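Local coordinates for DNA translocase coupling protein (Clostridium perfringens, PDB 6O1X) that binds ATP and probably DNA, and is thought to act as an FtsK/SpoIIIE-type motor that couples ATP hydrolysis to plasmid transfer during conjugation, at residues A[66-71]-A[89-94]; A[136-141]-A[277-282]; A[299-304]-A[320-325]; A[324-329]-A[337-342]. One frame throughout, in Å; residues are numbered along the deposited sequence.

Contact 1 (A[66-71]-A[89-94]); sequences SLNISI and AGDAKI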
# COMPACT_ATOMS: atom_id res chain seq x y z
N SER A 66 18.68 11.47 -23.83
CA SER A 66 20.01 10.96 -24.19
C SER A 66 20.26 9.58 -23.56
O SER A 66 20.58 8.64 -24.27
CB SER A 66 21.10 11.96 -23.79
OG SER A 66 21.61 12.64 -24.93
N LEU A 67 20.05 9.48 -22.23
CA LEU A 67 20.27 8.25 -21.46
C LEU A 67 19.06 7.30 -21.46
O LEU A 67 19.20 6.15 -21.02
CB LEU A 67 20.71 8.61 -20.02
CG LEU A 67 21.99 9.48 -19.87
CD1 LEU A 67 22.30 9.77 -18.40
CD2 LEU A 67 23.20 8.84 -20.52
N ASN A 68 17.90 7.77 -21.99
CA ASN A 68 16.59 7.09 -22.04
C ASN A 68 16.14 6.59 -20.65
O ASN A 68 15.96 5.38 -20.45
CB ASN A 68 16.51 6.00 -23.10
CG ASN A 68 15.09 5.49 -23.28
OD1 ASN A 68 14.10 6.18 -23.02
ND2 ASN A 68 14.96 4.24 -23.71
N ILE A 69 15.99 7.55 -19.70
CA ILE A 69 15.60 7.30 -18.30
C ILE A 69 14.67 8.41 -17.79
O ILE A 69 14.74 9.52 -18.29
CB ILE A 69 16.86 7.21 -17.37
CG1 ILE A 69 17.73 8.51 -17.42
CG2 ILE A 69 17.70 5.96 -17.61
CD1 ILE A 69 18.89 8.62 -16.42
N SER A 70 13.84 8.13 -16.77
CA SER A 70 13.05 9.14 -16.09
C SER A 70 13.92 9.52 -14.90
O SER A 70 14.39 8.64 -14.18
CB SER A 70 11.74 8.57 -15.58
OG SER A 70 10.95 8.05 -16.63
N ILE A 71 14.22 10.80 -14.71
CA ILE A 71 15.04 11.14 -13.58
C ILE A 71 14.11 11.52 -12.44
O ILE A 71 13.18 12.30 -12.64
CB ILE A 71 16.16 12.17 -13.92
CG1 ILE A 71 17.09 11.57 -15.02
CG2 ILE A 71 16.94 12.59 -12.66
CD1 ILE A 71 18.12 12.53 -15.75
N ALA A 89 14.22 3.38 -15.90
CA ALA A 89 14.40 3.27 -17.34
C ALA A 89 13.20 3.88 -18.07
O ALA A 89 12.09 3.87 -17.53
CB ALA A 89 14.54 1.81 -17.73
N GLY A 90 13.44 4.41 -19.27
CA GLY A 90 12.39 5.00 -20.09
C GLY A 90 11.37 4.00 -20.60
O GLY A 90 10.29 4.40 -21.03
N ASP A 91 11.71 2.70 -20.57
CA ASP A 91 10.85 1.60 -21.02
C ASP A 91 10.03 1.00 -19.86
O ASP A 91 9.19 0.12 -20.08
CB ASP A 91 11.69 0.52 -21.74
CG ASP A 91 12.16 0.93 -23.14
OD1 ASP A 91 12.77 2.03 -23.28
OD2 ASP A 91 11.92 0.16 -24.10
N ALA A 92 10.27 1.49 -18.62
CA ALA A 92 9.59 1.05 -17.40
C ALA A 92 8.37 1.94 -17.23
O ALA A 92 8.33 2.80 -16.33
CB ALA A 92 10.53 1.16 -16.21
N LYS A 93 7.40 1.79 -18.13
CA LYS A 93 6.20 2.62 -18.09
C LYS A 93 5.08 2.05 -17.17
O LYS A 93 4.74 0.86 -17.18
CB LYS A 93 5.66 2.97 -19.50
CG LYS A 93 5.41 1.79 -20.44
CD LYS A 93 4.95 2.25 -21.83
CE LYS A 93 4.76 1.09 -22.79
NZ LYS A 93 4.28 1.53 -24.13
N ILE A 94 4.58 2.96 -16.32
CA ILE A 94 3.45 2.86 -15.42
C ILE A 94 2.73 4.20 -15.52
O ILE A 94 3.40 5.24 -15.54
CB ILE A 94 3.78 2.47 -13.94
CG1 ILE A 94 5.03 3.16 -13.39
CG2 ILE A 94 3.88 0.98 -13.82
CD1 ILE A 94 5.47 2.64 -11.92
O HOH W 1 9.70 5.54 -17.56

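Contact 2 (A[136-141]-A[277-282]); sequences GETGSG and GVQRPD. With AGS (phosphothiophosphoric acid-adenylate ester), chain E.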
# COMPACT_ATOMS: atom_id res chain seq x y z
N GLY A 136 0.78 5.84 4.39
CA GLY A 136 0.99 7.05 3.61
C GLY A 136 0.59 8.28 4.39
O GLY A 136 -0.38 8.25 5.15
N GLU A 137 1.32 9.39 4.15
CA GLU A 137 1.12 10.72 4.71
C GLU A 137 -0.16 11.35 4.16
O GLU A 137 -0.75 10.81 3.22
CB GLU A 137 2.28 11.62 4.24
CG GLU A 137 3.66 11.17 4.68
CD GLU A 137 4.13 11.81 5.97
OE1 GLU A 137 3.28 12.03 6.88
OE2 GLU A 137 5.34 12.10 6.08
N THR A 138 -0.54 12.56 4.67
CA THR A 138 -1.69 13.31 4.17
C THR A 138 -1.52 13.61 2.70
O THR A 138 -0.42 14.01 2.29
CB THR A 138 -1.91 14.60 4.98
OG1 THR A 138 -2.44 14.24 6.25
CG2 THR A 138 -2.91 15.56 4.31
N GLY A 139 -2.58 13.40 1.93
CA GLY A 139 -2.65 13.68 0.50
C GLY A 139 -2.01 12.64 -0.40
O GLY A 139 -1.91 12.85 -1.60
N SER A 140 -1.56 11.50 0.17
CA SER A 140 -0.95 10.44 -0.63
C SER A 140 -1.97 9.61 -1.41
O SER A 140 -1.66 9.15 -2.52
CB SER A 140 -0.09 9.54 0.24
OG SER A 140 -0.83 8.92 1.28
N GLY A 141 -3.14 9.39 -0.83
CA GLY A 141 -4.18 8.56 -1.43
C GLY A 141 -4.16 7.14 -0.88
O GLY A 141 -4.65 6.22 -1.53
N GLY A 277 -5.34 1.46 7.81
CA GLY A 277 -4.70 2.69 7.36
C GLY A 277 -3.74 3.23 8.40
O GLY A 277 -4.02 3.15 9.60
N VAL A 278 -2.56 3.73 7.97
CA VAL A 278 -1.58 4.38 8.86
C VAL A 278 -1.05 5.63 8.16
O VAL A 278 -0.63 5.56 7.01
CB VAL A 278 -0.37 3.54 9.39
CG1 VAL A 278 0.26 4.20 10.62
CG2 VAL A 278 -0.77 2.12 9.73
N GLN A 279 -1.01 6.76 8.88
CA GLN A 279 -0.48 8.01 8.34
C GLN A 279 0.98 8.21 8.74
O GLN A 279 1.81 8.56 7.90
CB GLN A 279 -1.31 9.18 8.83
CG GLN A 279 -1.24 10.41 7.94
CD GLN A 279 -2.49 11.24 8.10
OE1 GLN A 279 -3.41 11.22 7.25
NE2 GLN A 279 -2.56 11.97 9.20
N ARG A 280 1.28 7.94 10.01
CA ARG A 280 2.57 8.11 10.65
C ARG A 280 3.15 6.81 11.18
O ARG A 280 2.81 6.37 12.29
CB ARG A 280 2.45 9.15 11.78
CG ARG A 280 3.79 9.67 12.30
CD ARG A 280 4.43 10.57 11.26
NE ARG A 280 5.50 9.90 10.52
CZ ARG A 280 5.99 10.35 9.37
NH1 ARG A 280 6.97 9.70 8.76
NH2 ARG A 280 5.49 11.45 8.81
N PRO A 281 4.07 6.21 10.40
CA PRO A 281 4.75 4.99 10.86
C PRO A 281 5.51 5.18 12.17
O PRO A 281 6.41 6.01 12.27
CB PRO A 281 5.72 4.68 9.70
CG PRO A 281 5.13 5.37 8.51
CD PRO A 281 4.57 6.63 9.08
N ASP A 282 5.12 4.43 13.18
CA ASP A 282 5.68 4.46 14.52
C ASP A 282 5.68 3.01 15.02
O ASP A 282 4.67 2.33 14.89
CB ASP A 282 4.78 5.35 15.40
CG ASP A 282 5.22 5.55 16.83
OD1 ASP A 282 5.97 4.70 17.36
OD2 ASP A 282 4.78 6.55 17.44
PG AGS E . -5.14 10.66 2.88
S1G AGS E . -5.42 12.54 2.81
O2G AGS E . -5.89 9.95 4.08
O3G AGS E . -3.72 10.02 3.06
PB AGS E . -7.08 9.92 0.80
O1B AGS E . -8.26 10.23 1.65
O2B AGS E . -7.10 8.55 0.20
O3B AGS E . -5.68 10.02 1.55
PA AGS E . -7.61 12.27 -0.94
O1A AGS E . -8.36 11.98 -2.19
O2A AGS E . -8.37 12.90 0.24
O3A AGS E . -6.90 10.95 -0.40
O5' AGS E . -6.43 13.27 -1.30
C5' AGS E . -5.31 12.84 -2.09
C4' AGS E . -5.09 13.73 -3.30
O4' AGS E . -4.33 13.01 -4.29
C3' AGS E . -6.33 14.26 -4.03
O3' AGS E . -6.11 15.56 -4.58
C2' AGS E . -6.58 13.18 -5.10
O2' AGS E . -7.12 13.71 -6.31
C1' AGS E . -5.18 12.60 -5.35
N9 AGS E . -5.13 11.15 -5.45
C8 AGS E . -5.34 10.23 -4.45
N7 AGS E . -5.19 8.98 -4.83
C5 AGS E . -4.87 9.08 -6.18
C6 AGS E . -4.65 8.12 -7.18
N6 AGS E . -4.71 6.80 -6.97
N1 AGS E . -4.39 8.55 -8.44
C2 AGS E . -4.36 9.87 -8.67
N3 AGS E . -4.57 10.88 -7.81
C4 AGS E . -4.82 10.41 -6.57

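Contact 3 (A[299-304]-A[320-325]); sequences CGRFAD and LPEVKG. With AGS (phosphothiophosphoric acid-adenylate ester), chain E.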
# COMPACT_ATOMS: atom_id res chain seq x y z
N CYS A 299 2.69 1.09 0.51
CA CYS A 299 3.42 2.22 1.10
C CYS A 299 3.62 3.35 0.15
O CYS A 299 4.20 3.17 -0.92
CB CYS A 299 4.74 1.74 1.72
SG CYS A 299 5.49 2.90 2.92
N GLY A 300 3.16 4.53 0.55
CA GLY A 300 3.36 5.78 -0.16
C GLY A 300 4.77 6.31 0.07
O GLY A 300 5.56 5.70 0.79
N ARG A 301 5.09 7.46 -0.55
CA ARG A 301 6.43 8.03 -0.40
C ARG A 301 6.62 8.65 0.97
O ARG A 301 5.82 9.49 1.39
CB ARG A 301 6.71 9.07 -1.52
CG ARG A 301 8.14 9.64 -1.51
CD ARG A 301 8.31 10.76 -2.51
NE ARG A 301 7.53 11.94 -2.12
CZ ARG A 301 8.01 12.97 -1.43
NH1 ARG A 301 9.28 13.00 -1.06
NH2 ARG A 301 7.22 13.99 -1.12
N PHE A 302 7.70 8.24 1.66
CA PHE A 302 8.11 8.81 2.94
C PHE A 302 9.49 9.45 2.77
O PHE A 302 10.33 8.92 2.05
CB PHE A 302 8.10 7.76 4.06
CG PHE A 302 6.72 7.47 4.58
CD1 PHE A 302 6.10 8.33 5.47
CD2 PHE A 302 6.01 6.34 4.15
CE1 PHE A 302 4.80 8.07 5.94
CE2 PHE A 302 4.73 6.08 4.62
CZ PHE A 302 4.13 6.95 5.50
N ALA A 303 9.72 10.60 3.41
CA ALA A 303 11.02 11.27 3.32
C ALA A 303 12.04 10.63 4.27
O ALA A 303 13.23 10.69 4.01
CB ALA A 303 10.87 12.76 3.62
N ASP A 304 11.57 10.03 5.37
CA ASP A 304 12.47 9.39 6.34
C ASP A 304 12.53 7.88 6.16
O ASP A 304 11.51 7.21 6.29
CB ASP A 304 12.18 9.78 7.81
CG ASP A 304 10.78 10.29 8.16
OD1 ASP A 304 9.81 9.95 7.43
OD2 ASP A 304 10.65 11.02 9.17
N LEU A 320 10.68 6.61 -3.96
CA LEU A 320 9.52 6.68 -4.85
C LEU A 320 9.42 8.01 -5.64
O LEU A 320 9.66 9.07 -5.06
CB LEU A 320 8.23 6.52 -4.02
CG LEU A 320 7.57 5.16 -3.87
CD1 LEU A 320 6.38 5.26 -2.95
CD2 LEU A 320 7.08 4.60 -5.21
N PRO A 321 8.94 8.01 -6.90
CA PRO A 321 8.70 9.30 -7.60
C PRO A 321 7.62 10.13 -6.88
O PRO A 321 6.83 9.57 -6.12
CB PRO A 321 8.20 8.87 -8.99
CG PRO A 321 8.59 7.45 -9.13
CD PRO A 321 8.54 6.87 -7.75
N GLU A 322 7.59 11.46 -7.11
CA GLU A 322 6.63 12.38 -6.47
C GLU A 322 5.31 12.51 -7.25
O GLU A 322 4.75 13.60 -7.37
CB GLU A 322 7.29 13.75 -6.21
CG GLU A 322 8.18 13.77 -4.98
CD GLU A 322 8.89 15.07 -4.71
OE1 GLU A 322 10.10 15.16 -5.02
OE2 GLU A 322 8.25 16.01 -4.17
N VAL A 323 4.83 11.37 -7.76
CA VAL A 323 3.59 11.23 -8.53
C VAL A 323 2.49 10.80 -7.56
O VAL A 323 2.64 9.80 -6.86
CB VAL A 323 3.78 10.17 -9.66
CG1 VAL A 323 2.44 9.74 -10.28
CG2 VAL A 323 4.76 10.66 -10.72
N LYS A 324 1.37 11.55 -7.53
CA LYS A 324 0.23 11.19 -6.67
C LYS A 324 -0.41 9.89 -7.15
O LYS A 324 -0.68 9.74 -8.34
CB LYS A 324 -0.79 12.34 -6.51
CG LYS A 324 -0.24 13.54 -5.70
CD LYS A 324 -0.03 13.24 -4.20
CE LYS A 324 1.01 14.12 -3.52
NZ LYS A 324 2.40 13.75 -3.90
N GLY A 325 -0.56 8.96 -6.21
CA GLY A 325 -1.13 7.64 -6.45
C GLY A 325 -0.07 6.57 -6.67
O GLY A 325 -0.40 5.41 -6.89
PG AGS E . -5.14 10.66 2.88
S1G AGS E . -5.42 12.54 2.81
O2G AGS E . -5.89 9.95 4.08
O3G AGS E . -3.72 10.02 3.06
PB AGS E . -7.08 9.92 0.80
O1B AGS E . -8.26 10.23 1.65
O2B AGS E . -7.10 8.55 0.20
O3B AGS E . -5.68 10.02 1.55
PA AGS E . -7.61 12.27 -0.94
O1A AGS E . -8.36 11.98 -2.19
O2A AGS E . -8.37 12.90 0.24
O3A AGS E . -6.90 10.95 -0.40
O5' AGS E . -6.43 13.27 -1.30
C5' AGS E . -5.31 12.84 -2.09
C4' AGS E . -5.09 13.73 -3.30
O4' AGS E . -4.33 13.01 -4.29
C3' AGS E . -6.33 14.26 -4.03
O3' AGS E . -6.11 15.56 -4.58
C2' AGS E . -6.58 13.18 -5.10
O2' AGS E . -7.12 13.71 -6.31
C1' AGS E . -5.18 12.60 -5.35
N9 AGS E . -5.13 11.15 -5.45
C8 AGS E . -5.34 10.23 -4.45
N7 AGS E . -5.19 8.98 -4.83
C5 AGS E . -4.87 9.08 -6.18
C6 AGS E . -4.65 8.12 -7.18
N6 AGS E . -4.71 6.80 -6.97
N1 AGS E . -4.39 8.55 -8.44
C2 AGS E . -4.36 9.87 -8.67
N3 AGS E . -4.57 10.88 -7.81
C4 AGS E . -4.82 10.41 -6.57
O HOH W 2 4.44 12.06 -3.01

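Contact 4 (A[324-329]-A[337-342]); sequences KGRFLF and QFQAFY. With AGS (phosphothiophosphoric acid-adenylate ester), chain E.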
# COMPACT_ATOMS: atom_id res chain seq x y z
N LYS A 324 1.37 11.55 -7.53
CA LYS A 324 0.23 11.19 -6.67
C LYS A 324 -0.41 9.89 -7.15
O LYS A 324 -0.68 9.74 -8.34
CB LYS A 324 -0.79 12.34 -6.51
CG LYS A 324 -0.24 13.54 -5.70
CD LYS A 324 -0.03 13.24 -4.20
CE LYS A 324 1.01 14.12 -3.52
NZ LYS A 324 2.40 13.75 -3.90
N GLY A 325 -0.56 8.96 -6.21
CA GLY A 325 -1.13 7.64 -6.45
C GLY A 325 -0.07 6.57 -6.67
O GLY A 325 -0.40 5.41 -6.89
N ARG A 326 1.23 6.96 -6.64
CA ARG A 326 2.34 6.03 -6.82
C ARG A 326 2.75 5.44 -5.49
O ARG A 326 3.07 6.16 -4.55
CB ARG A 326 3.53 6.67 -7.53
CG ARG A 326 4.50 5.63 -8.11
CD ARG A 326 3.93 4.86 -9.29
NE ARG A 326 3.58 5.71 -10.42
CZ ARG A 326 4.44 6.14 -11.34
NH1 ARG A 326 5.72 5.81 -11.26
NH2 ARG A 326 4.03 6.93 -12.33
N PHE A 327 2.73 4.11 -5.42
CA PHE A 327 2.98 3.38 -4.20
C PHE A 327 3.90 2.22 -4.40
O PHE A 327 4.17 1.79 -5.53
CB PHE A 327 1.63 2.83 -3.62
CG PHE A 327 0.73 3.86 -2.96
CD1 PHE A 327 -0.13 4.65 -3.73
CD2 PHE A 327 0.71 4.01 -1.59
CE1 PHE A 327 -0.92 5.63 -3.13
CE2 PHE A 327 -0.09 4.98 -0.99
CZ PHE A 327 -0.90 5.79 -1.76
N LEU A 328 4.33 1.65 -3.26
CA LEU A 328 5.08 0.42 -3.22
C LEU A 328 4.17 -0.68 -2.66
O LEU A 328 3.34 -0.43 -1.76
CB LEU A 328 6.35 0.58 -2.39
CG LEU A 328 7.51 1.40 -2.99
CD1 LEU A 328 8.70 1.37 -2.05
CD2 LEU A 328 7.97 0.85 -4.32
N PHE A 329 4.34 -1.88 -3.18
CA PHE A 329 3.60 -3.07 -2.80
C PHE A 329 4.55 -4.10 -2.30
O PHE A 329 5.46 -4.49 -3.03
CB PHE A 329 2.82 -3.65 -3.99
CG PHE A 329 2.11 -4.96 -3.70
CD1 PHE A 329 0.91 -4.97 -2.99
CD2 PHE A 329 2.64 -6.17 -4.14
CE1 PHE A 329 0.25 -6.18 -2.72
CE2 PHE A 329 1.96 -7.37 -3.89
CZ PHE A 329 0.78 -7.37 -3.17
N GLN A 337 6.88 -1.37 -7.45
CA GLN A 337 6.29 -0.05 -7.68
C GLN A 337 4.99 -0.23 -8.49
O GLN A 337 4.97 -1.03 -9.42
CB GLN A 337 7.29 0.87 -8.40
CG GLN A 337 6.90 2.33 -8.39
CD GLN A 337 7.86 3.26 -9.11
OE1 GLN A 337 7.46 4.34 -9.57
NE2 GLN A 337 9.14 2.90 -9.24
N PHE A 338 3.91 0.50 -8.11
CA PHE A 338 2.62 0.45 -8.81
C PHE A 338 1.86 1.75 -8.71
O PHE A 338 2.05 2.52 -7.76
CB PHE A 338 1.75 -0.74 -8.35
CG PHE A 338 1.01 -0.54 -7.05
CD1 PHE A 338 1.66 -0.74 -5.83
CD2 PHE A 338 -0.33 -0.19 -7.04
CE1 PHE A 338 0.98 -0.55 -4.63
CE2 PHE A 338 -1.01 -0.00 -5.83
CZ PHE A 338 -0.35 -0.18 -4.64
N GLN A 339 1.01 2.01 -9.71
CA GLN A 339 0.15 3.17 -9.72
C GLN A 339 -1.24 2.73 -9.28
O GLN A 339 -1.94 2.04 -10.01
CB GLN A 339 0.14 3.85 -11.10
CG GLN A 339 -0.76 5.13 -11.18
CD GLN A 339 -0.32 6.26 -10.27
OE1 GLN A 339 0.84 6.36 -9.84
NE2 GLN A 339 -1.25 7.15 -9.96
N ALA A 340 -1.63 3.15 -8.07
CA ALA A 340 -2.93 2.82 -7.48
C ALA A 340 -4.07 3.39 -8.30
O ALA A 340 -3.96 4.52 -8.78
CB ALA A 340 -3.01 3.35 -6.06
N PHE A 341 -5.17 2.63 -8.43
CA PHE A 341 -6.38 3.12 -9.08
C PHE A 341 -6.90 4.26 -8.27
O PHE A 341 -6.78 4.29 -7.04
CB PHE A 341 -7.49 2.07 -9.19
CG PHE A 341 -7.17 0.84 -9.99
CD1 PHE A 341 -6.87 0.92 -11.34
CD2 PHE A 341 -7.25 -0.42 -9.41
CE1 PHE A 341 -6.56 -0.23 -12.08
CE2 PHE A 341 -6.98 -1.58 -10.16
CZ PHE A 341 -6.63 -1.47 -11.49
N TYR A 342 -7.42 5.24 -8.96
CA TYR A 342 -8.01 6.36 -8.29
C TYR A 342 -9.48 6.03 -8.16
O TYR A 342 -10.22 5.96 -9.17
CB TYR A 342 -7.76 7.67 -9.03
CG TYR A 342 -8.30 8.86 -8.26
CD1 TYR A 342 -8.07 9.00 -6.90
CD2 TYR A 342 -9.05 9.84 -8.90
CE1 TYR A 342 -8.54 10.10 -6.19
CE2 TYR A 342 -9.55 10.94 -8.19
CZ TYR A 342 -9.29 11.06 -6.84
OH TYR A 342 -9.75 12.15 -6.13
PG AGS E . -5.14 10.66 2.88
S1G AGS E . -5.42 12.54 2.81
O2G AGS E . -5.89 9.95 4.08
O3G AGS E . -3.72 10.02 3.06
PB AGS E . -7.08 9.92 0.80
O1B AGS E . -8.26 10.23 1.65
O2B AGS E . -7.10 8.55 0.20
O3B AGS E . -5.68 10.02 1.55
PA AGS E . -7.61 12.27 -0.94
O1A AGS E . -8.36 11.98 -2.19
O2A AGS E . -8.37 12.90 0.24
O3A AGS E . -6.90 10.95 -0.40
O5' AGS E . -6.43 13.27 -1.30
C5' AGS E . -5.31 12.84 -2.09
C4' AGS E . -5.09 13.73 -3.30
O4' AGS E . -4.33 13.01 -4.29
C3' AGS E . -6.33 14.26 -4.03
O3' AGS E . -6.11 15.56 -4.58
C2' AGS E . -6.58 13.18 -5.10
O2' AGS E . -7.12 13.71 -6.31
C1' AGS E . -5.18 12.60 -5.35
N9 AGS E . -5.13 11.15 -5.45
C8 AGS E . -5.34 10.23 -4.45
N7 AGS E . -5.19 8.98 -4.83
C5 AGS E . -4.87 9.08 -6.18
C6 AGS E . -4.65 8.12 -7.18
N6 AGS E . -4.71 6.80 -6.97
N1 AGS E . -4.39 8.55 -8.44
C2 AGS E . -4.36 9.87 -8.67
N3 AGS E . -4.57 10.88 -7.81
C4 AGS E . -4.82 10.41 -6.57

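Contact 1 (A[66-71]-A[89-94])
Ile-69 and Ala-89 face each other as an antiparallel non-hydrogen-bonded pair, their CA atoms 4.3 Å apart, where strand 69-76 begins and strand 82-89 ends at the edge of the four-stranded antiparallel sheet. Just beyond this pair the backbone closes with a bond from Gly-90 N to Asn-68 O (2.9 Å). Asn-68, which leaves helix 60-67 with a positive phi, then adds a side-chain bond. Its CG stands anti to the backbone N (chi1 -171°), and this carries the amide across the start of the type I turn 89-92. There ND2 gives a hydrogen bond to Asp-91 OD1 at 3.1 Å, arriving nearly along the C-O axis, with amide and carboxylate planes 72° apart. The amide's other end, OD1, sits 3.6 Å from Gly-90 CA. On the far side of the backbone bond, Ser-70 OG gives a hydrogen bond to a water that in turn donates to Ala-89 O and, at greater length, to Ala-92 O. Ile-69 points away from the turn and packs on Ser-87. Two direct hydrogen bonds and one water link thus join the helix-to-strand corner to the turn, a polar attachment at the surface with little apolar burial.

Contact 2 (A[136-141]-A[277-282])
Gly-136 and Val-278 hold the close-packed part of this contact, where strand 272-278 runs beside the chain leaving strand 131-135. Gly-136 N gives a hydrogen bond of 3.0 Å to Val-278 O, continuing the parallel pairing of the two strands by one more step. Next to it Gln-279 CA turns its hydrogen almost straight at Gly-136 O (3.2 Å), a CA-H...O contact that brings the two backbones together without any side chain between them.

Farther out the contact is carried by longer side chains and is looser. Gln-279, extended with CG anti to the backbone N (chi1 -156°), lays CG near Gly-136 O and brings OE1 to Thr-138 OG1 at 3.3 Å, a weak hydrogen bond. Toward solvent, Glu-137 and Arg-280 form a salt bridge: OE2 meets NH2 at 2.8 Å at the guanidinium edge and OE1 lies 3.0 Å from the same NH2, but the two planes are 79° apart and only OE2 accepts a hydrogen bond, a weak one. NH1 of Arg-280 has a second acidic partner in Asp-304, and Phe-302 packs against both members of the bridge.

Ser-140 OG bonds to Glu-137 O at 2.7 Å; the same oxygen accepts from Ser-140 N, which fixes the type II turn 137-140. Within this turn Gly-139 N lies 3.1 Å from the thiophosphate sulfur S1G, and just after it Gly-141 CA packs on the beta-phosphate oxygen O2B. A glycine-rich loop between a strand and helix 142-155, wrapped round nucleotide phosphates beside a neighbouring parallel strand, is the Walker A P-loop of the FtsK/SpoIIIE ATPases.

Contact 3 (A[299-304]-A[320-325])
Arg-301 and Leu-320 lie side by side and run in opposite directions, CB to CB at 3.9 Å. From there the arginine chain passes along the backbone of 320-322, CD resting 3.3 Å from Leu-320 O, while Leu-320 CD1 tucks against Arg-301 N and the carbonyl carbon of Gly-300. A bend at chi3 (67°) then turns the guanidinium so that one face receives Glu-322. It is the methylene CG that lies over this face, 3.5 Å from NE and offset toward the rim. The carboxylate makes a long salt bridge, OE2 to NH2 at 3.8 Å; the oxygen stands well out of the guanidinium plane, so the attraction is one of charge alone. In that plane, NE gives a hydrogen bond to a water, which also accepts one from Lys-324 NZ at 2.8 Å and so spans the two cationic side chains.

The two segments lie in the connections on either side of helix 305-312, which link strands 296-299 and 326-331 of the P-loop ATPase sheet. Leu-320 is backed by Arg-326, Leu-328 and Gln-337 of the hairpin of strands 326-331 and 334-340, and Gly-300 pairs through its backbone with Ala-135. Past Glu-322 the chain reaches the nucleotide, where Gly-325 CA comes within 3.6 Å of adenine C6.

Contact 4 (A[324-329]-A[337-342])
Arg-326 and Gln-339 form a non-hydrogen-bonded pair in the beta hairpin of strands 326-331 and 334-340, part of the large mixed sheet of the ATPase domain. Phe-327 and Phe-338, the next pair, exchange two backbone bonds of 2.9 Å between N of each and O of the other.

Two glutamines hold the arginine on one side of the sheet. Bends at chi2 and chi3 fold Arg-326 toward the neighbouring strand 337-340, so that its guanidinium edge meets both amides. NE donates to Gln-339 OE1 at 2.9 Å, with the two planes nearly perpendicular, and NH1 to Gln-337 OE1 at 2.8 Å, with the planes only 27° apart. These in-plane bonds would fix the rotation of the buried guanidinium. The other end of the Gln-339 amide, NE2, reaches Lys-324 O in the carbonyl plane, on a lone pair, in a nearly straight bond of 3.1 Å.

The opposite side is mostly apolar. Phe-338 carries CG between the backbone N and the carbonyl carbon (chi1 79°), and CE1 and CD1 thereby reach Phe-327 CB and Phe-329 CB. Phe-327 CD1 rests on Ala-340 CB, and its ring meets Lys-142 of helix 142-155.

Ala-340 N bonds to Gly-325 O. Adenine N3 lies over one face of the Tyr-342 ring, toward its rim, with the ring planes tilted to each other, and adenine N6 donates to Ala-340 O at 3.0 Å.

Contact 1 comes first from the N terminus, closing the hairpin of strands 69-76 and 82-89 in the small antiparallel sheet; the chain leaving it brings Ile-94 against Arg-326 and Gln-337 of contact 4. Contact 2 closes a much longer excursion, from the end of strand 131-135 to that of strand 272-278. Contact 3 spans helix 305-312 and touches contact 2 where Phe-302 packs on Pro-281. Contact 4 closes the last hairpin and starts where contact 3 ends, sharing Lys-324 and Gly-325. The four follow in series, without nesting or crossing, and contacts 2, 3 and 4 converge on the nucleotide.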